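Local coordinates for regulatory protein SWI6 (Saccharomyces cerevisiae, PDB 1SW6) that joins with SWI4 or MBP1 to form the SBF and MBF complexes that drive cell-cycle-dependent transcription, here represented by its ankyrin-repeat domain, at residues 141-144 and 145-148; 159-162 and 163-167; 175-179 and 180-184; 196-199 and 200-204. All blocks are in the same frame, centred on the assembly; numbering follows the deposited sequence.

Interaction 1. Residues 141-144 and 145-148; sequences IANL and ELVK
The backbone of N143 and L144 runs directly into the first turn of helix 144-152, where V147 N donates to N143 O at 3.1 Å and K148 N to L144 O at 3.0 Å. N143 is the N-cap. Its CG stands anti to the backbone N (chi1 -166°), beside its own carbonyl carbon, and this carries OD1 forward to accept from L146 N at 3.0 Å. The bond is fairly straight at the hydrogen (163°), though the donor is tilted 35° from the plane of the amide. Asparagine suits the place because its short side chain ends in an acceptor that can serve an N-H of the first turn. The amide is packed as well as bonded: OD1 sits 3.3 Å from L146 CB, while ND2 approaches L146 CD2 to 3.7 Å.

L144 and K148, a turn apart, meet through their aliphatic parts, with L144 CG 3.7 Å from K148 CD. The lysine chain then bends at chi3, which takes its amine to E145 in a long salt bridge, K148 NZ to E145 OE2 3.7 Å. Leucine and lysine fit a partly exposed helix face, one wholly apolar, the other with an aliphatic stem and a terminal charge.

The segments lie in the first ankyrin repeat. Just before the cap, A142, with positive phi, is the C-prime residue of the Schellman motif ending helix 134-140. L146 and V147 lean back on L138 of that helix, whereas L144 packs on A185 and L186, and K148 on Y189, of helix 183-190.

Interaction 2. Residues 159-162 and 163-167; sequences YGDN and MGESC
D161 grips the backbone of M163 and E165 around a hairpin turn of the ankyrin-repeat region, a type I beta turn from D161 to G164 extended by a G1 beta bulge at G164. The turn is closed by G164 N to D161 O at 2.6 Å and by D161 N to E165 O at 2.8 Å. From the backbone, D161 CB lies 3.8 Å from E165 O. Its CG, near M163 N and E165 O, is set between the backbone N and the carbonyl carbon (chi1 63°), which swings the carboxylate back over the turn. OD1 then accepts twice, from M163 N at 2.7 Å, an Asx turn, and from E165 N at 2.8 Å. The two donors come from opposite faces of the carboxylate, 55° and 51° out of its plane, so the group is clamped between them. OD2, at the tip, lies 3.5 Å from E165 CB and 3.9 Å from E165 OE1; this closeness of like charges is probably eased by K170, which forms a salt bridge with E165 OE1 and a long, weak ion pair with D161.

Glycine suits both G160 and G164: the backbone angles of G164 would drive a CB into the carbonyl oxygen of M163, and at G160 it would clash with the backbone of G164. E165 O also accepts from H136. Nearer helix 167-173, which S166 caps, one water joins the two arms of the hairpin, donating to Y159 O and accepting from C167 N, each at 2.8 Å.

Interaction 3. Residues 175-179 and 180-184; sequences VNNYD and SGTFE
A Schellman motif ends the short helix 176-179 in the second ankyrin repeat, tying N177 and Y178 to the residues that leave the helix. T182 N donates to N177 O at 3.1 Å, in the carbonyl plane, and within the ring it closes G181 N donates to Y178 O at 3.0 Å, well above the plane of that carbonyl. G181 has the positive phi that the motif needs, and glycine adopts it without strain.

Before the reversal, N176 O is held by both donors of S180: OG at 2.9 Å and the backbone N at 3.0 Å. The serine hydroxyl lies beside its own backbone N (chi1 -54°), which turns it back along the helix toward the same carbonyl. Serine is apt here, being short enough to spend its hydroxyl on its own helix.

N177 and T182 repeat the backbone link with their side chains, which cross at about a right angle. T182 OG1 donates to N177 OD1 at 2.9 Å from above the amide plane, 36° out of it, while N177 ND2 is engaged by T139 O. With an alanine in place of N177, T182 OG1 would probably lose its acceptor and T139 O one of its donors, leaving the threonine hydroxyl free to turn. The carboxylate of D179 turns to the dimer partner, OD2 accepting from I296 N of the second subunit. F183 starts the next helix against N177, with N177 CB 4.2 Å from F183 CB.

Interaction 4. Residues 196-199 and 200-204; sequences LEDS and MNRTI
D198 OD2 takes two backbone N-H groups at once, M200 N and R202 N, each at 2.8 Å. They arrive on opposite faces of the carboxylate, 53° and 44° out of its plane, and pin it flat between them. A chi1 of 64° folds the carboxylate back over the chain, which brings this oxygen over the turn, and the other, OD1, accepts from H207 NE2. A leucine in place of D198 would offer no acceptor, and M200 N, R202 N and H207 would probably be left without their mate, freeing the turn to flex. The main chain adds N201 N to D198 O at 2.8 Å and D198 N to R202 O at 3.1 Å.

These bonds build a type I beta turn, D198 to N201, with a G1 beta bulge at N201, at the tip of a hairpin at the start of the third ankyrin repeat. N201, the last residue of the turn, has positive phi, a conformation asparagine tolerates better than most residues that have a side chain.

The side chains of E197 and N201 run alongside each other in the same direction, with OE1 of E197 3.3 Å from OD1 of N201. Both are acceptors, and K47 probably offsets them, weakly bonded to N201 OD1 and in a long, weak ion pair with E197. R202 sends an extended chain to D280, with which NE forms a salt bridge; the methyl CE of M200 sits 4.0 Å above the plane of the R202 guanidinium, over its centre. At the base of the hairpin a water donates to L196 O at 2.7 Å and accepts from I204 N at 3.1 Å.

In the fold
Interactions 1 and 3 shape helix ends, whereas interactions 2 and 4 form hairpin turns ahead of helices 167-173 and 204-212. Interaction 1 lies at the surface; the other three are partly buried. The helix-end pair meets through A142, whose CB packs against N176 and N177, and both reach the second subunit. The hairpins, untouched by that subunit, lie side by side with centres about 9 Å apart, probably linked by a hydrogen bond from S199 N to M163 O. Their chemistry differs accordingly: each hairpin relies on an aspartate straddled by two amides, while neutral asparagine, serine and threonine groups make the side-chain bonds to the local backbone and to each other at the helix ends.

Interaction 1. Residues 141-144 and 145-148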
loop_
_atom_site.group_PDB
_atom_site.type_symbol
_atom_site.label_atom_id
_atom_site.label_comp_id
_atom_site.label_asym_id
_atom_site.label_seq_id
_atom_site.Cartn_x
_atom_site.Cartn_y
_atom_site.Cartn_z
ATOM N N ILE A 141 -2.931 -8.671 3.808
ATOM C CA ILE A 141 -4.149 -8.962 3.078
ATOM C C ILE A 141 -4.974 -10.079 3.707
ATOM O O ILE A 141 -5.952 -10.545 3.130
ATOM C CB ILE A 141 -3.749 -9.297 1.609
ATOM C CG1 ILE A 141 -4.442 -8.333 0.676
ATOM C CG2 ILE A 141 -3.962 -10.761 1.286
ATOM C CD1 ILE A 141 -3.968 -6.930 0.859
ATOM N N ALA A 142 -4.570 -10.499 4.900
ATOM C CA ALA A 142 -5.250 -11.559 5.630
ATOM C C ALA A 142 -5.377 -12.871 4.860
ATOM O O ALA A 142 -6.313 -13.646 5.102
ATOM C CB ALA A 142 -6.631 -11.091 6.085
ATOM N N ASN A 143 -4.455 -13.141 3.940
ATOM C CA ASN A 143 -4.539 -14.411 3.222
ATOM C C ASN A 143 -3.877 -15.494 4.065
ATOM O O ASN A 143 -2.756 -15.924 3.784
ATOM C CB ASN A 143 -3.845 -14.350 1.866
ATOM C CG ASN A 143 -4.225 -15.527 0.981
ATOM O OD1 ASN A 143 -4.184 -16.683 1.413
ATOM N ND2 ASN A 143 -4.610 -15.239 -0.253
ATOM N N LEU A 144 -4.589 -15.932 5.097
ATOM C CA LEU A 144 -4.095 -16.947 6.017
ATOM C C LEU A 144 -3.533 -18.198 5.351
ATOM O O LEU A 144 -2.450 -18.649 5.692
ATOM C CB LEU A 144 -5.215 -17.341 6.988
ATOM C CG LEU A 144 -4.914 -18.400 8.057
ATOM C CD1 LEU A 144 -3.754 -17.963 8.926
ATOM C CD2 LEU A 144 -6.163 -18.614 8.903
ATOM N N GLU A 145 -4.271 -18.762 4.408
ATOM C CA GLU A 145 -3.824 -19.983 3.748
ATOM C C GLU A 145 -2.472 -19.845 3.090
ATOM O O GLU A 145 -1.593 -20.694 3.260
ATOM C CB GLU A 145 -4.843 -20.437 2.709
ATOM C CG GLU A 145 -5.092 -21.929 2.769
ATOM C CD GLU A 145 -5.612 -22.356 4.130
ATOM O OE1 GLU A 145 -5.593 -23.575 4.413
ATOM O OE2 GLU A 145 -6.041 -21.470 4.914
ATOM N N LEU A 146 -2.284 -18.784 2.325
ATOM C CA LEU A 146 -0.991 -18.616 1.690
ATOM C C LEU A 146 0.119 -18.368 2.724
ATOM O O LEU A 146 1.253 -18.823 2.544
ATOM C CB LEU A 146 -1.068 -17.505 0.652
ATOM C CG LEU A 146 -1.157 -18.047 -0.776
ATOM C CD1 LEU A 146 -2.035 -19.298 -0.835
ATOM C CD2 LEU A 146 -1.697 -16.956 -1.684
ATOM N N VAL A 147 -0.197 -17.668 3.812
ATOM C CA VAL A 147 0.808 -17.424 4.846
ATOM C C VAL A 147 1.308 -18.749 5.429
ATOM O O VAL A 147 2.510 -18.942 5.617
ATOM C CB VAL A 147 0.253 -16.556 6.001
ATOM C CG1 VAL A 147 1.184 -16.645 7.221
ATOM C CG2 VAL A 147 0.163 -15.098 5.552
ATOM N N LYS A 148 0.384 -19.663 5.705
ATOM C CA LYS A 148 0.748 -20.956 6.261
ATOM C C LYS A 148 1.631 -21.755 5.301
ATOM O O LYS A 148 2.622 -22.364 5.711
ATOM C CB LYS A 148 -0.522 -21.719 6.613
ATOM C CG LYS A 148 -1.237 -21.103 7.794
ATOM C CD LYS A 148 -2.741 -21.335 7.765
ATOM C CE LYS A 148 -3.111 -22.798 7.824
ATOM N NZ LYS A 148 -4.590 -22.945 8.010
#

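Interaction 2. Residues 159-162 and 163-167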
loop_
_atom_site.group_PDB
_atom_site.type_symbol
_atom_site.label_atom_id
_atom_site.label_comp_id
_atom_site.label_asym_id
_atom_site.label_seq_id
_atom_site.Cartn_x
_atom_site.Cartn_y
_atom_site.Cartn_z
ATOM N N TYR A 159 11.938 -11.367 9.569
ATOM C CA TYR A 159 12.418 -10.224 8.793
ATOM C C TYR A 159 11.581 -8.958 8.904
ATOM O O TYR A 159 10.369 -8.979 8.710
ATOM C CB TYR A 159 12.543 -10.597 7.312
ATOM C CG TYR A 159 13.740 -11.457 6.976
ATOM C CD1 TYR A 159 15.026 -11.068 7.349
ATOM C CD2 TYR A 159 13.595 -12.638 6.259
ATOM C CE1 TYR A 159 16.132 -11.834 7.016
ATOM C CE2 TYR A 159 14.697 -13.410 5.919
ATOM C CZ TYR A 159 15.958 -13.001 6.300
ATOM O OH TYR A 159 17.054 -13.759 5.975
ATOM N N GLY A 160 12.241 -7.850 9.218
ATOM C CA GLY A 160 11.542 -6.583 9.299
ATOM C C GLY A 160 11.649 -5.909 7.938
ATOM O O GLY A 160 12.513 -6.268 7.128
ATOM N N ASP A 161 10.761 -4.963 7.653
ATOM C CA ASP A 161 10.840 -4.249 6.388
ATOM C C ASP A 161 11.849 -3.124 6.637
ATOM O O ASP A 161 12.532 -3.133 7.656
ATOM C CB ASP A 161 9.465 -3.698 5.981
ATOM C CG ASP A 161 8.915 -2.684 6.964
ATOM O OD1 ASP A 161 9.623 -2.312 7.924
ATOM O OD2 ASP A 161 7.762 -2.249 6.767
ATOM N N ASN A 162 11.939 -2.154 5.737
ATOM C CA ASN A 162 12.911 -1.076 5.904
ATOM C C ASN A 162 12.715 -0.259 7.173
ATOM O O ASN A 162 13.611 0.474 7.594
ATOM C CB ASN A 162 12.907 -0.162 4.673
ATOM C CG ASN A 162 13.382 -0.885 3.418
ATOM O OD1 ASN A 162 13.943 -1.986 3.498
ATOM N ND2 ASN A 162 13.169 -0.266 2.254
ATOM N N MET A 163 11.544 -0.397 7.781
ATOM C CA MET A 163 11.231 0.296 9.023
ATOM C C MET A 163 11.432 -0.670 10.191
ATOM O O MET A 163 11.278 -0.298 11.351
ATOM C CB MET A 163 9.781 0.774 9.002
ATOM C CG MET A 163 9.516 1.877 8.006
ATOM S SD MET A 163 10.327 3.374 8.568
ATOM C CE MET A 163 9.073 3.989 9.764
ATOM N N GLY A 164 11.772 -1.915 9.872
ATOM C CA GLY A 164 11.971 -2.918 10.904
ATOM C C GLY A 164 10.640 -3.521 11.330
ATOM O O GLY A 164 10.534 -4.199 12.355
ATOM N N GLU A 165 9.609 -3.262 10.535
ATOM C CA GLU A 165 8.287 -3.789 10.820
ATOM C C GLU A 165 8.156 -5.220 10.323
ATOM O O GLU A 165 8.479 -5.521 9.173
ATOM C CB GLU A 165 7.229 -2.878 10.194
ATOM C CG GLU A 165 7.083 -1.593 10.990
ATOM C CD GLU A 165 6.130 -0.582 10.378
ATOM O OE1 GLU A 165 5.306 -0.954 9.501
ATOM O OE2 GLU A 165 6.207 0.596 10.803
ATOM N N SER A 166 7.707 -6.105 11.206
ATOM C CA SER A 166 7.539 -7.524 10.873
ATOM C C SER A 166 6.252 -7.753 10.094
ATOM O O SER A 166 5.458 -6.837 9.926
ATOM C CB SER A 166 7.489 -8.356 12.150
ATOM O OG SER A 166 6.310 -8.045 12.874
ATOM N N CYS A 167 6.043 -8.980 9.631
ATOM C CA CYS A 167 4.834 -9.292 8.883
ATOM C C CYS A 167 3.609 -9.258 9.784
ATOM O O CYS A 167 2.529 -8.876 9.347
ATOM C CB CYS A 167 4.945 -10.660 8.184
ATOM S SG CYS A 167 5.311 -12.057 9.260
HETATM O O HOH W 1 8.294 -10.697 9.349
#

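Interaction 3. Residues 175-179 and 180-184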
loop_
_atom_site.group_PDB
_atom_site.type_symbol
_atom_site.label_atom_id
_atom_site.label_comp_id
_atom_site.label_asym_id
_atom_site.label_seq_id
_atom_site.Cartn_x
_atom_site.Cartn_y
_atom_site.Cartn_z
ATOM N N VAL A 175 -7.184 -3.373 8.405
ATOM C CA VAL A 175 -8.391 -3.963 8.981
ATOM C C VAL A 175 -8.698 -5.318 8.396
ATOM O O VAL A 175 -9.630 -5.991 8.832
ATOM C CB VAL A 175 -9.643 -3.088 8.762
ATOM C CG1 VAL A 175 -9.391 -1.678 9.251
ATOM C CG2 VAL A 175 -10.048 -3.117 7.295
ATOM N N ASN A 176 -7.908 -5.714 7.411
ATOM C CA ASN A 176 -8.105 -6.980 6.719
ATOM C C ASN A 176 -8.258 -8.233 7.577
ATOM O O ASN A 176 -9.122 -9.065 7.305
ATOM C CB ASN A 176 -6.973 -7.178 5.712
ATOM C CG ASN A 176 -6.994 -6.132 4.617
ATOM O OD1 ASN A 176 -7.012 -4.930 4.903
ATOM N ND2 ASN A 176 -6.995 -6.577 3.359
ATOM N N ASN A 177 -7.424 -8.383 8.603
ATOM C CA ASN A 177 -7.505 -9.570 9.445
ATOM C C ASN A 177 -8.702 -9.560 10.391
ATOM O O ASN A 177 -9.173 -10.607 10.815
ATOM C CB ASN A 177 -6.190 -9.759 10.189
ATOM C CG ASN A 177 -5.136 -10.427 9.315
ATOM O OD1 ASN A 177 -5.103 -11.639 9.216
ATOM N ND2 ASN A 177 -4.298 -9.636 8.660
ATOM N N TYR A 178 -9.205 -8.374 10.704
ATOM C CA TYR A 178 -10.382 -8.254 11.557
ATOM C C TYR A 178 -11.619 -8.571 10.696
ATOM O O TYR A 178 -12.440 -9.415 11.042
ATOM C CB TYR A 178 -10.454 -6.834 12.122
ATOM C CG TYR A 178 -11.791 -6.433 12.709
ATOM C CD1 TYR A 178 -12.347 -7.118 13.783
ATOM C CD2 TYR A 178 -12.480 -5.340 12.207
ATOM C CE1 TYR A 178 -13.560 -6.717 14.344
ATOM C CE2 TYR A 178 -13.686 -4.932 12.758
ATOM C CZ TYR A 178 -14.220 -5.622 13.822
ATOM O OH TYR A 178 -15.419 -5.209 14.348
ATOM N N ASP A 179 -11.733 -7.906 9.554
ATOM C CA ASP A 179 -12.863 -8.136 8.662
ATOM C C ASP A 179 -12.966 -9.599 8.271
ATOM O O ASP A 179 -14.064 -10.147 8.182
ATOM C CB ASP A 179 -12.730 -7.288 7.396
ATOM C CG ASP A 179 -12.956 -5.808 7.659
ATOM O OD1 ASP A 179 -13.290 -5.446 8.806
ATOM O OD2 ASP A 179 -12.804 -5.005 6.714
ATOM N N SER A 180 -11.817 -10.232 8.058
ATOM C CA SER A 180 -11.785 -11.631 7.653
ATOM C C SER A 180 -11.801 -12.612 8.821
ATOM O O SER A 180 -11.912 -13.815 8.614
ATOM C CB SER A 180 -10.554 -11.897 6.781
ATOM O OG SER A 180 -10.505 -10.997 5.688
ATOM N N GLY A 181 -11.688 -12.100 10.045
ATOM C CA GLY A 181 -11.700 -12.968 11.211
ATOM C C GLY A 181 -10.609 -14.026 11.204
ATOM O O GLY A 181 -10.811 -15.132 11.699
ATOM N N THR A 182 -9.451 -13.695 10.641
ATOM C CA THR A 182 -8.342 -14.643 10.580
ATOM C C THR A 182 -7.245 -14.367 11.599
ATOM O O THR A 182 -6.326 -15.166 11.746
ATOM C CB THR A 182 -7.667 -14.641 9.181
ATOM O OG1 THR A 182 -7.416 -13.288 8.774
ATOM C CG2 THR A 182 -8.554 -15.332 8.148
ATOM N N PHE A 183 -7.337 -13.245 12.307
ATOM C CA PHE A 183 -6.291 -12.881 13.263
ATOM C C PHE A 183 -5.901 -13.921 14.306
ATOM O O PHE A 183 -4.712 -14.208 14.473
ATOM C CB PHE A 183 -6.640 -11.575 13.978
ATOM C CG PHE A 183 -5.477 -10.965 14.711
ATOM C CD1 PHE A 183 -4.323 -10.582 14.022
ATOM C CD2 PHE A 183 -5.531 -10.764 16.084
ATOM C CE1 PHE A 183 -3.243 -10.004 14.693
ATOM C CE2 PHE A 183 -4.452 -10.186 16.764
ATOM C CZ PHE A 183 -3.309 -9.806 16.064
ATOM N N GLU A 184 -6.876 -14.483 15.017
ATOM C CA GLU A 184 -6.546 -15.457 16.043
ATOM C C GLU A 184 -5.849 -16.675 15.465
ATOM O O GLU A 184 -4.891 -17.177 16.057
ATOM C CB GLU A 184 -7.791 -15.871 16.837
ATOM C CG GLU A 184 -7.477 -16.840 17.987
ATOM C CD GLU A 184 -8.508 -16.790 19.112
ATOM O OE1 GLU A 184 -9.627 -16.285 18.886
ATOM O OE2 GLU A 184 -8.201 -17.262 20.224
#

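Interaction 4. Residues 196-199 and 200-204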
loop_
_atom_site.group_PDB
_atom_site.type_symbol
_atom_site.label_atom_id
_atom_site.label_comp_id
_atom_site.label_asym_id
_atom_site.label_seq_id
_atom_site.Cartn_x
_atom_site.Cartn_y
_atom_site.Cartn_z
ATOM N N LEU A 196 9.253 -9.248 18.571
ATOM C CA LEU A 196 10.013 -8.301 17.764
ATOM C C LEU A 196 9.623 -6.819 17.916
ATOM O O LEU A 196 8.443 -6.481 18.011
ATOM C CB LEU A 196 9.892 -8.691 16.285
ATOM C CG LEU A 196 10.219 -10.136 15.902
ATOM C CD1 LEU A 196 9.946 -10.367 14.405
ATOM C CD2 LEU A 196 11.679 -10.412 16.233
ATOM N N GLU A 197 10.629 -5.942 17.929
ATOM C CA GLU A 197 10.415 -4.495 17.994
ATOM C C GLU A 197 11.023 -3.926 16.710
ATOM O O GLU A 197 11.985 -4.480 16.183
ATOM C CB GLU A 197 11.114 -3.871 19.211
ATOM C CG GLU A 197 12.625 -4.045 19.244
ATOM C CD GLU A 197 13.260 -3.415 20.477
ATOM O OE1 GLU A 197 14.504 -3.438 20.594
ATOM O OE2 GLU A 197 12.515 -2.894 21.332
ATOM N N ASP A 198 10.464 -2.835 16.198
ATOM C CA ASP A 198 10.977 -2.250 14.966
ATOM C C ASP A 198 12.076 -1.212 15.216
ATOM O O ASP A 198 12.586 -1.085 16.334
ATOM C CB ASP A 198 9.819 -1.646 14.159
ATOM C CG ASP A 198 9.134 -0.499 14.873
ATOM O OD1 ASP A 198 8.041 -0.096 14.418
ATOM O OD2 ASP A 198 9.685 0.018 15.870
ATOM N N SER A 199 12.444 -0.476 14.172
ATOM C CA SER A 199 13.495 0.528 14.281
ATOM C C SER A 199 13.176 1.661 15.253
ATOM O O SER A 199 14.044 2.471 15.573
ATOM C CB SER A 199 13.804 1.095 12.897
ATOM O OG SER A 199 14.266 0.060 12.048
ATOM N N MET A 200 11.933 1.709 15.719
ATOM C CA MET A 200 11.485 2.728 16.668
ATOM C C MET A 200 11.266 2.053 18.026
ATOM O O MET A 200 10.657 2.629 18.931
ATOM C CB MET A 200 10.161 3.325 16.190
ATOM C CG MET A 200 10.260 4.158 14.928
ATOM S SD MET A 200 11.026 5.765 15.268
ATOM C CE MET A 200 9.646 6.609 16.066
ATOM N N ASN A 201 11.771 0.830 18.150
ATOM C CA ASN A 201 11.599 0.029 19.358
ATOM C C ASN A 201 10.111 -0.090 19.685
ATOM O O ASN A 201 9.720 -0.154 20.846
ATOM C CB ASN A 201 12.351 0.629 20.549
ATOM C CG ASN A 201 13.853 0.643 20.343
ATOM O OD1 ASN A 201 14.425 -0.291 19.782
ATOM N ND2 ASN A 201 14.499 1.697 20.808
ATOM N N ARG A 202 9.283 -0.109 18.646
ATOM C CA ARG A 202 7.847 -0.244 18.835
ATOM C C ARG A 202 7.437 -1.701 18.702
ATOM O O ARG A 202 7.816 -2.390 17.746
ATOM C CB ARG A 202 7.093 0.624 17.831
ATOM C CG ARG A 202 7.047 2.071 18.270
ATOM C CD ARG A 202 6.522 2.996 17.191
ATOM N NE ARG A 202 6.324 4.340 17.725
ATOM C CZ ARG A 202 5.914 5.375 17.003
ATOM N NH1 ARG A 202 5.663 5.218 15.706
ATOM N NH2 ARG A 202 5.744 6.565 17.581
ATOM N N THR A 203 6.670 -2.169 19.678
ATOM C CA THR A 203 6.202 -3.551 19.700
ATOM C C THR A 203 4.892 -3.675 18.939
ATOM O O THR A 203 4.378 -2.685 18.397
ATOM C CB THR A 203 5.963 -4.002 21.139
ATOM O OG1 THR A 203 4.760 -3.390 21.636
ATOM C CG2 THR A 203 7.143 -3.560 22.016
ATOM N N ILE A 204 4.349 -4.892 18.906
ATOM C CA ILE A 204 3.093 -5.133 18.219
ATOM C C ILE A 204 1.980 -4.327 18.896
ATOM O O ILE A 204 1.045 -3.874 18.234
ATOM C CB ILE A 204 2.728 -6.640 18.220
ATOM C CG1 ILE A 204 1.465 -6.866 17.385
ATOM C CG2 ILE A 204 2.521 -7.135 19.629
ATOM C CD1 ILE A 204 1.707 -6.666 15.885
HETATM O O HOH W 2 6.176 -7.346 19.254
HETATM O O HOH W 3 7.062 -4.980 16.240
#